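Hydroxyethylphosphonate dioxygenase (Streptomyces albus, PDB 6B9R) probably oxidises 2-hydroxyethylphosphonate at a mononuclear iron site, cleaving its carbon–carbon bond to give hydroxymethylphosphonate. Local coordinates at residues Y328-L333 against T343-D348; Q365-L370 against L414-I419. All coordinates share one frame; numbering follows the deposited sequence.

Contact 1: residues Y328-L333 against T343-D348; sequences YRFTQL and TSLAVD
Phe330 and Val347 pair across a beta hairpin whose arms, strands 328-332 and 343-349, are neighbours in a seven-stranded antiparallel sheet. They form a non-hydrogen-bonded pair, their side chains alongside and pointing the same way. Val347 CG1, anti to its own backbone N (chi1 -178°), reaches Phe330 CE1 at 3.7 Å, while CG2 lies in the ring plane at the edge. Leu345 CD1 adds an oblique contact to the same ring, and Leu250 of the second subunit packs on both Phe330 and Leu345. This apolar face is closely packed. Backbone hydrogen bonds join the flanking pairs: Thr331 and Ala346 exchange two, each 2.9 Å between N and O, and Arg329 and Asp348 another two. Leu333 packs separately against the backbone of strand 343-349, its CD1 3.4 Å from Ala346 N.

The loose place is partly exposed Gln332, whose side chain comes no nearer than 4.6 Å to strand 343-349. Arg329 and Asp348, also partly exposed, are instead held by charge. Bends at chi2 and chi3 bring the guanidinium edge alongside the carboxylate, the planes 47° apart. Arg329 NH2 forms a salt bridge with Asp348 OD2 (2.8 Å), and NE adds a weak hydrogen bond of 3.2 Å to that same OD2.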
ATOM      1  N   TYR A 328     -18.755 -19.946 -20.024  1.00 15.06           N
ATOM      2  CA  TYR A 328     -17.547 -19.284 -20.487  1.00 14.99           C
ATOM      3  C   TYR A 328     -16.452 -20.323 -20.602  1.00 14.82           C
ATOM      4  O   TYR A 328     -16.435 -21.308 -19.858  1.00 17.70           O
ATOM      5  CB  TYR A 328     -17.053 -18.184 -19.511  1.00 15.11           C
ATOM      6  CG  TYR A 328     -18.149 -17.310 -18.965  1.00 15.61           C
ATOM      7  CD1 TYR A 328     -18.876 -16.479 -19.801  1.00 16.80           C
ATOM      8  CD2 TYR A 328     -18.453 -17.310 -17.609  1.00 22.31           C
ATOM      9  CE1 TYR A 328     -19.893 -15.675 -19.298  1.00 22.39           C
ATOM     10  CE2 TYR A 328     -19.448 -16.503 -17.094  1.00 21.14           C
ATOM     11  CZ  TYR A 328     -20.156 -15.681 -17.940  1.00 23.27           C
ATOM     12  OH  TYR A 328     -21.151 -14.888 -17.436  1.00 19.24           O
ATOM     13  N   ARG A 329     -15.515 -20.081 -21.509  1.00 14.76           N
ATOM     14  CA  ARG A 329     -14.291 -20.871 -21.564  1.00 14.72           C
ATOM     15  C   ARG A 329     -13.137 -19.907 -21.350  1.00 17.59           C
ATOM     16  O   ARG A 329     -13.004 -18.923 -22.086  1.00 20.99           O
ATOM     17  CB  ARG A 329     -14.160 -21.623 -22.892  1.00 18.60           C
ATOM     18  CG  ARG A 329     -13.200 -22.820 -22.824  1.00 19.37           C
ATOM     19  CD  ARG A 329     -11.748 -22.383 -22.968  1.00 22.60           C
ATOM     20  NE  ARG A 329     -11.527 -21.726 -24.255  1.00 26.82           N
ATOM     21  CZ  ARG A 329     -11.225 -22.347 -25.393  1.00 29.35           C
ATOM     22  NH1 ARG A 329     -11.085 -23.676 -25.442  1.00 17.03           N
ATOM     23  NH2 ARG A 329     -11.052 -21.630 -26.494  1.00 25.04           N
ATOM     24  N   PHE A 330     -12.336 -20.161 -20.324  1.00 16.05           N
ATOM     25  CA  PHE A 330     -11.235 -19.274 -19.983  1.00 14.01           C
ATOM     26  C   PHE A 330      -9.918 -19.848 -20.481  1.00 17.23           C
ATOM     27  O   PHE A 330      -9.716 -21.065 -20.454  1.00 17.95           O
ATOM     28  CB  PHE A 330     -11.130 -19.061 -18.475  1.00 14.99           C
ATOM     29  CG  PHE A 330     -12.340 -18.435 -17.841  1.00 20.55           C
ATOM     30  CD1 PHE A 330     -12.811 -17.194 -18.250  1.00 25.02           C
ATOM     31  CD2 PHE A 330     -12.973 -19.066 -16.783  1.00 19.65           C
ATOM     32  CE1 PHE A 330     -13.918 -16.611 -17.624  1.00 21.68           C
ATOM     33  CE2 PHE A 330     -14.073 -18.486 -16.159  1.00 20.40           C
ATOM     34  CZ  PHE A 330     -14.546 -17.262 -16.589  1.00 20.62           C
ATOM     35  N   THR A 331      -9.017 -18.956 -20.902  1.00 15.02           N
ATOM     36  CA  THR A 331      -7.637 -19.290 -21.219  1.00 16.30           C
ATOM     37  C   THR A 331      -6.740 -18.403 -20.365  1.00 21.49           C
ATOM     38  O   THR A 331      -6.916 -17.179 -20.344  1.00 17.22           O
ATOM     39  CB  THR A 331      -7.334 -19.080 -22.707  1.00 16.31           C
ATOM     40  OG1 THR A 331      -8.208 -19.896 -23.503  1.00 18.79           O
ATOM     41  CG2 THR A 331      -5.892 -19.473 -23.022  1.00 17.36           C
ATOM     42  N   GLN A 332      -5.796 -19.017 -19.653  1.00 17.35           N
ATOM     43  CA  GLN A 332      -4.912 -18.277 -18.753  1.00 18.40           C
ATOM     44  C   GLN A 332      -3.768 -17.651 -19.544  1.00 15.86           C
ATOM     45  O   GLN A 332      -3.033 -18.355 -20.248  1.00 22.66           O
ATOM     46  CB  GLN A 332      -4.372 -19.205 -17.662  1.00 23.09           C
ATOM     47  CG  GLN A 332      -3.284 -18.586 -16.765  1.00 26.51           C
ATOM     48  CD  GLN A 332      -2.579 -19.626 -15.887  1.00 35.95           C
ATOM     49  OE1 GLN A 332      -3.220 -20.504 -15.306  1.00 33.54           O
ATOM     50  NE2 GLN A 332      -1.250 -19.534 -15.802  1.00 33.01           N
ATOM     51  N   LEU A 333      -3.627 -16.329 -19.443  1.00 14.31           N
ATOM     52  CA  LEU A 333      -2.597 -15.615 -20.172  1.00 13.58           C
ATOM     53  C   LEU A 333      -1.439 -15.296 -19.224  1.00 14.78           C
ATOM     54  O   LEU A 333      -1.401 -15.752 -18.075  1.00 16.59           O
ATOM     55  CB  LEU A 333      -3.200 -14.371 -20.841  1.00 15.39           C
ATOM     56  CG  LEU A 333      -4.499 -14.668 -21.608  1.00 14.28           C
ATOM     57  CD1 LEU A 333      -5.130 -13.375 -22.143  1.00 16.24           C
ATOM     58  CD2 LEU A 333      -4.226 -15.670 -22.739  1.00 15.78           C
ATOM     59  N   THR A 343      -4.592 -11.272 -12.736  1.00 12.98           N
ATOM     60  CA  THR A 343      -5.136 -12.390 -13.508  1.00 14.52           C
ATOM     61  C   THR A 343      -5.408 -11.894 -14.914  1.00 14.68           C
ATOM     62  O   THR A 343      -6.111 -10.897 -15.093  1.00 14.49           O
ATOM     63  CB  THR A 343      -6.445 -12.922 -12.906  1.00 15.22           C
ATOM     64  OG1 THR A 343      -6.243 -13.294 -11.544  1.00 17.33           O
ATOM     65  CG2 THR A 343      -6.971 -14.139 -13.702  1.00 19.86           C
ATOM     66  N   SER A 344      -4.863 -12.589 -15.907  1.00 13.59           N
ATOM     67  CA  SER A 344      -5.099 -12.257 -17.301  1.00 16.75           C
ATOM     68  C   SER A 344      -5.784 -13.441 -17.973  1.00 19.00           C
ATOM     69  O   SER A 344      -5.334 -14.589 -17.834  1.00 15.61           O
ATOM     70  CB  SER A 344      -3.781 -11.900 -17.990  1.00 19.02           C
ATOM     71  OG  SER A 344      -2.856 -12.962 -17.844  1.00 17.75           O
ATOM     72  N   LEU A 345      -6.875 -13.166 -18.687  1.00 14.24           N
ATOM     73  CA  LEU A 345      -7.684 -14.218 -19.285  1.00 14.11           C
ATOM     74  C   LEU A 345      -8.179 -13.836 -20.669  1.00 14.99           C
ATOM     75  O   LEU A 345      -8.578 -12.694 -20.909  1.00 16.52           O
ATOM     76  CB  LEU A 345      -8.908 -14.544 -18.423  1.00 18.27           C
ATOM     77  CG  LEU A 345      -8.614 -15.075 -17.020  1.00 20.28           C
ATOM     78  CD1 LEU A 345      -9.888 -15.040 -16.166  1.00 20.71           C
ATOM     79  CD2 LEU A 345      -8.059 -16.479 -17.101  1.00 20.99           C
ATOM     80  N   ALA A 346      -8.176 -14.817 -21.573  1.00 13.60           N
ATOM     81  CA  ALA A 346      -9.027 -14.763 -22.748  1.00 18.16           C
ATOM     82  C   ALA A 346     -10.329 -15.460 -22.377  1.00 21.96           C
ATOM     83  O   ALA A 346     -10.308 -16.561 -21.819  1.00 22.22           O
ATOM     84  CB  ALA A 346      -8.364 -15.442 -23.955  1.00 17.16           C
ATOM     85  N   VAL A 347     -11.454 -14.811 -22.652  1.00 18.15           N
ATOM     86  CA  VAL A 347     -12.760 -15.299 -22.230  1.00 14.11           C
ATOM     87  C   VAL A 347     -13.603 -15.535 -23.468  1.00 17.64           C
ATOM     88  O   VAL A 347     -13.958 -14.583 -24.173  1.00 18.65           O
ATOM     89  CB  VAL A 347     -13.464 -14.308 -21.291  1.00 15.28           C
ATOM     90  CG1 VAL A 347     -14.808 -14.889 -20.829  1.00 17.11           C
ATOM     91  CG2 VAL A 347     -12.559 -13.944 -20.112  1.00 15.80           C
ATOM     92  N   ASP A 348     -13.946 -16.797 -23.729  1.00 16.26           N
ATOM     93  CA  ASP A 348     -14.948 -17.114 -24.737  1.00 16.17           C
ATOM     94  C   ASP A 348     -16.299 -17.103 -24.050  1.00 18.98           C
ATOM     95  O   ASP A 348     -16.542 -17.906 -23.140  1.00 18.85           O
ATOM     96  CB  ASP A 348     -14.685 -18.469 -25.390  1.00 20.05           C
ATOM     97  CG  ASP A 348     -13.454 -18.457 -26.256  1.00 31.09           C
ATOM     98  OD1 ASP A 348     -13.270 -17.475 -26.998  1.00 28.95           O
ATOM     99  OD2 ASP A 348     -12.664 -19.419 -26.187  1.00 39.57           O
TER
HETATM  100  O   HOH W   1      -2.798 -14.681 -15.383  1.00 23.55           O

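Contact 2: residues Q365-L370 against L414-I419; sequences QYLYVL and LLMLRI
This is a buried antiparallel strand pairing inside the seven-stranded sheet, between strands 364-369 and 412-419. Four backbone hydrogen bonds hold it, two between Tyr366 and Leu417 and two between Tyr368 and Leu415; the shortest, Leu415 N to Tyr368 O, is 2.7 Å.

Gln365 and Arg418 lie side by side on the face that also carries Leu367 and Met416. Arg418 presents NE and NH2 together to Gln365 OE1, at 2.9 Å and 3.0 Å. The oxygen lies in the guanidinium plane, yet both donors stand above one face of the amide, and the two planes are 88° apart. Arg418 NH1 is hydrogen-bonded to Ala247 O and Ala248 O of the second subunit. A leucine in its place would probably leave Gln365 OE1 without these two donors and remove the hydrogen bonds to the second subunit. Beside this pair, Met416 bends at chi3 (-80°), setting CE 3.7 Å from Leu367 CD2 and 3.4 Å from Gln365 OE1.

On the opposite face Tyr366 OH is hydrogen-bonded to Thr114 OG1. Phe404 of strand 403-407 packs on Gln365 and Met416, whereas Tyr366 and Leu417 meet Leu206 of strand 202-208 in the other sheet.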
ATOM      1  N   GLN A 365     -11.139  -4.701 -12.695  1.00 15.82           N
ATOM      2  CA  GLN A 365     -11.179  -5.464 -13.942  1.00 12.88           C
ATOM      3  C   GLN A 365     -11.237  -4.544 -15.152  1.00 17.79           C
ATOM      4  O   GLN A 365     -11.894  -3.500 -15.124  1.00 16.01           O
ATOM      5  CB  GLN A 365     -12.369  -6.434 -13.978  1.00 13.02           C
ATOM      6  CG  GLN A 365     -12.360  -7.380 -12.793  1.00 14.22           C
ATOM      7  CD  GLN A 365     -13.437  -8.423 -12.882  1.00 17.96           C
ATOM      8  OE1 GLN A 365     -13.402  -9.294 -13.759  1.00 16.91           O
ATOM      9  NE2 GLN A 365     -14.407  -8.348 -11.971  1.00 13.37           N
ATOM     10  N   TYR A 366     -10.569  -4.972 -16.222  1.00 14.91           N
ATOM     11  CA  TYR A 366     -10.583  -4.311 -17.517  1.00 13.92           C
ATOM     12  C   TYR A 366     -11.027  -5.337 -18.555  1.00 15.62           C
ATOM     13  O   TYR A 366     -10.535  -6.467 -18.559  1.00 14.11           O
ATOM     14  CB  TYR A 366      -9.186  -3.746 -17.844  1.00 13.77           C
ATOM     15  CG  TYR A 366      -8.973  -3.377 -19.295  1.00 16.90           C
ATOM     16  CD1 TYR A 366      -8.547  -4.330 -20.221  1.00 13.93           C
ATOM     17  CD2 TYR A 366      -9.182  -2.075 -19.740  1.00 13.62           C
ATOM     18  CE1 TYR A 366      -8.360  -4.004 -21.543  1.00 13.66           C
ATOM     19  CE2 TYR A 366      -9.000  -1.735 -21.065  1.00 13.91           C
ATOM     20  CZ  TYR A 366      -8.583  -2.713 -21.969  1.00 14.17           C
ATOM     21  OH  TYR A 366      -8.380  -2.402 -23.298  1.00 15.22           O
ATOM     22  N   LEU A 367     -11.943  -4.946 -19.434  1.00 13.70           N
ATOM     23  CA  LEU A 367     -12.457  -5.831 -20.465  1.00 13.89           C
ATOM     24  C   LEU A 367     -12.253  -5.181 -21.823  1.00 17.07           C
ATOM     25  O   LEU A 367     -12.348  -3.961 -21.955  1.00 14.56           O
ATOM     26  CB  LEU A 367     -13.950  -6.122 -20.260  1.00 16.18           C
ATOM     27  CG  LEU A 367     -14.424  -6.596 -18.885  1.00 19.26           C
ATOM     28  CD1 LEU A 367     -15.941  -6.785 -18.908  1.00 18.67           C
ATOM     29  CD2 LEU A 367     -13.728  -7.894 -18.490  1.00 18.61           C
ATOM     30  N   TYR A 368     -11.969  -6.000 -22.837  1.00 16.31           N
ATOM     31  CA  TYR A 368     -11.834  -5.504 -24.200  1.00 18.13           C
ATOM     32  C   TYR A 368     -12.397  -6.567 -25.133  1.00 17.12           C
ATOM     33  O   TYR A 368     -12.006  -7.731 -25.032  1.00 16.13           O
ATOM     34  CB  TYR A 368     -10.366  -5.198 -24.544  1.00 14.56           C
ATOM     35  CG  TYR A 368     -10.171  -4.731 -25.973  1.00 17.05           C
ATOM     36  CD1 TYR A 368     -10.256  -3.387 -26.300  1.00 18.36           C
ATOM     37  CD2 TYR A 368      -9.919  -5.645 -27.005  1.00 15.19           C
ATOM     38  CE1 TYR A 368     -10.106  -2.957 -27.622  1.00 16.99           C
ATOM     39  CE2 TYR A 368      -9.758  -5.225 -28.306  1.00 17.84           C
ATOM     40  CZ  TYR A 368      -9.847  -3.877 -28.610  1.00 16.22           C
ATOM     41  OH  TYR A 368      -9.689  -3.479 -29.927  1.00 18.17           O
ATOM     42  N   VAL A 369     -13.314  -6.189 -26.020  1.00 16.39           N
ATOM     43  CA  VAL A 369     -14.017  -7.176 -26.842  1.00 18.22           C
ATOM     44  C   VAL A 369     -13.183  -7.463 -28.084  1.00 18.35           C
ATOM     45  O   VAL A 369     -13.066  -6.618 -28.974  1.00 19.37           O
ATOM     46  CB  VAL A 369     -15.430  -6.719 -27.222  1.00 20.93           C
ATOM     47  CG1 VAL A 369     -16.051  -7.732 -28.193  1.00 20.50           C
ATOM     48  CG2 VAL A 369     -16.284  -6.587 -25.982  1.00 23.91           C
ATOM     49  N   LEU A 370     -12.629  -8.677 -28.155  1.00 20.45           N
ATOM     50  CA  LEU A 370     -11.838  -9.119 -29.300  1.00 23.52           C
ATOM     51  C   LEU A 370     -12.682  -9.743 -30.393  1.00 27.40           C
ATOM     52  O   LEU A 370     -12.342  -9.615 -31.571  1.00 30.95           O
ATOM     53  CB  LEU A 370     -10.789 -10.149 -28.867  1.00 18.38           C
ATOM     54  CG  LEU A 370      -9.646  -9.689 -27.962  1.00 23.67           C
ATOM     55  CD1 LEU A 370      -8.980 -10.876 -27.280  1.00 22.79           C
ATOM     56  CD2 LEU A 370      -8.624  -8.897 -28.761  1.00 25.66           C
ATOM     57  N   LEU A 414     -13.531 -12.052 -25.379  1.00 20.86           N
ATOM     58  CA  LEU A 414     -13.044 -10.794 -24.845  1.00 22.73           C
ATOM     59  C   LEU A 414     -11.758 -11.028 -24.069  1.00 23.21           C
ATOM     60  O   LEU A 414     -11.446 -12.146 -23.651  1.00 19.70           O
ATOM     61  CB  LEU A 414     -14.095 -10.087 -23.967  1.00 25.83           C
ATOM     62  CG  LEU A 414     -14.679 -10.633 -22.671  1.00 30.78           C
ATOM     63  CD1 LEU A 414     -13.669 -10.600 -21.516  1.00 30.20           C
ATOM     64  CD2 LEU A 414     -15.895  -9.789 -22.323  1.00 31.95           C
ATOM     65  N   LEU A 415     -11.015  -9.945 -23.879  1.00 19.45           N
ATOM     66  CA  LEU A 415      -9.788  -9.956 -23.100  1.00 19.08           C
ATOM     67  C   LEU A 415     -10.101  -9.377 -21.727  1.00 19.76           C
ATOM     68  O   LEU A 415     -10.774  -8.347 -21.632  1.00 18.98           O
ATOM     69  CB  LEU A 415      -8.710  -9.129 -23.805  1.00 18.90           C
ATOM     70  CG  LEU A 415      -7.338  -8.967 -23.143  1.00 18.53           C
ATOM     71  CD1 LEU A 415      -6.671 -10.312 -22.935  1.00 19.08           C
ATOM     72  CD2 LEU A 415      -6.479  -8.048 -24.014  1.00 18.44           C
ATOM     73  N   MET A 416      -9.624 -10.040 -20.669  1.00 18.95           N
ATOM     74  CA  MET A 416      -9.871  -9.604 -19.296  1.00 18.83           C
ATOM     75  C   MET A 416      -8.547  -9.494 -18.552  1.00 18.29           C
ATOM     76  O   MET A 416      -7.765 -10.454 -18.508  1.00 20.60           O
ATOM     77  CB  MET A 416     -10.819 -10.573 -18.563  1.00 20.81           C
ATOM     78  CG  MET A 416     -10.941 -10.365 -17.045  1.00 19.01           C
ATOM     79  SD  MET A 416     -11.941 -11.666 -16.252  1.00 22.56           S
ATOM     80  CE  MET A 416     -13.603 -11.113 -16.593  1.00 25.80           C
ATOM     81  N   LEU A 417      -8.288  -8.322 -17.979  1.00 18.07           N
ATOM     82  CA  LEU A 417      -7.132  -8.122 -17.117  1.00 17.74           C
ATOM     83  C   LEU A 417      -7.641  -7.632 -15.771  1.00 17.72           C
ATOM     84  O   LEU A 417      -8.307  -6.601 -15.711  1.00 17.77           O
ATOM     85  CB  LEU A 417      -6.149  -7.101 -17.696  1.00 17.49           C
ATOM     86  CG  LEU A 417      -4.950  -6.886 -16.755  1.00 20.36           C
ATOM     87  CD1 LEU A 417      -4.102  -8.162 -16.601  1.00 17.12           C
ATOM     88  CD2 LEU A 417      -4.077  -5.736 -17.205  1.00 21.16           C
ATOM     89  N   ARG A 418      -7.325  -8.373 -14.713  1.00 17.67           N
ATOM     90  CA  ARG A 418      -7.724  -8.067 -13.349  1.00 17.69           C
ATOM     91  C   ARG A 418      -6.461  -7.783 -12.554  1.00 17.37           C
ATOM     92  O   ARG A 418      -5.487  -8.533 -12.657  1.00 18.36           O
ATOM     93  CB  ARG A 418      -8.487  -9.239 -12.729  1.00 17.99           C
ATOM     94  CG  ARG A 418      -9.387  -9.968 -13.710  1.00 18.29           C
ATOM     95  CD  ARG A 418      -9.941 -11.232 -13.080  1.00 21.30           C
ATOM     96  NE  ARG A 418     -11.386 -11.159 -12.925  1.00 18.91           N
ATOM     97  CZ  ARG A 418     -12.074 -11.901 -12.062  1.00 19.63           C
ATOM     98  NH1 ARG A 418     -11.442 -12.750 -11.255  1.00 19.16           N
ATOM     99  NH2 ARG A 418     -13.395 -11.785 -12.001  1.00 19.53           N
ATOM    100  N   ILE A 419      -6.464  -6.696 -11.780  1.00 17.25           N
ATOM    101  CA  ILE A 419      -5.279  -6.293 -11.029  1.00 16.94           C
ATOM    102  C   ILE A 419      -5.693  -5.917  -9.614  1.00 17.01           C
ATOM    103  O   ILE A 419      -6.824  -5.481  -9.370  1.00 17.24           O
ATOM    104  CB  ILE A 419      -4.530  -5.115 -11.695  1.00 16.83           C
ATOM    105  CG1 ILE A 419      -5.415  -3.866 -11.741  1.00 23.87           C
ATOM    106  CG2 ILE A 419      -4.088  -5.482 -13.119  1.00 17.15           C
ATOM    107  CD1 ILE A 419      -4.675  -2.603 -12.174  1.00 17.02           C
TER

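Contacts 1 and 2 lie in one seven-stranded antiparallel sheet, their centres about 9 Å apart. Strand 343-349 of contact 1 is the direct neighbour of strand 412-419 of contact 2, so across the sheet the order runs 364-369, 412-419, 343-349, 328-332. Probable backbone hydrogen bonds, Thr343 O to Arg418 N and Val347 O to Leu414 N (2.8 Å each), join the two. Along the chain they come in series: the hairpin closes first, strand 364-369 follows, and strand 412-419 then inserts between that strand and the hairpin. Both contacts touch Leu250 of the second subunit, so this sheet, which packs on the sheet holding iron ligand Gln153, also contributes to the dimer interface.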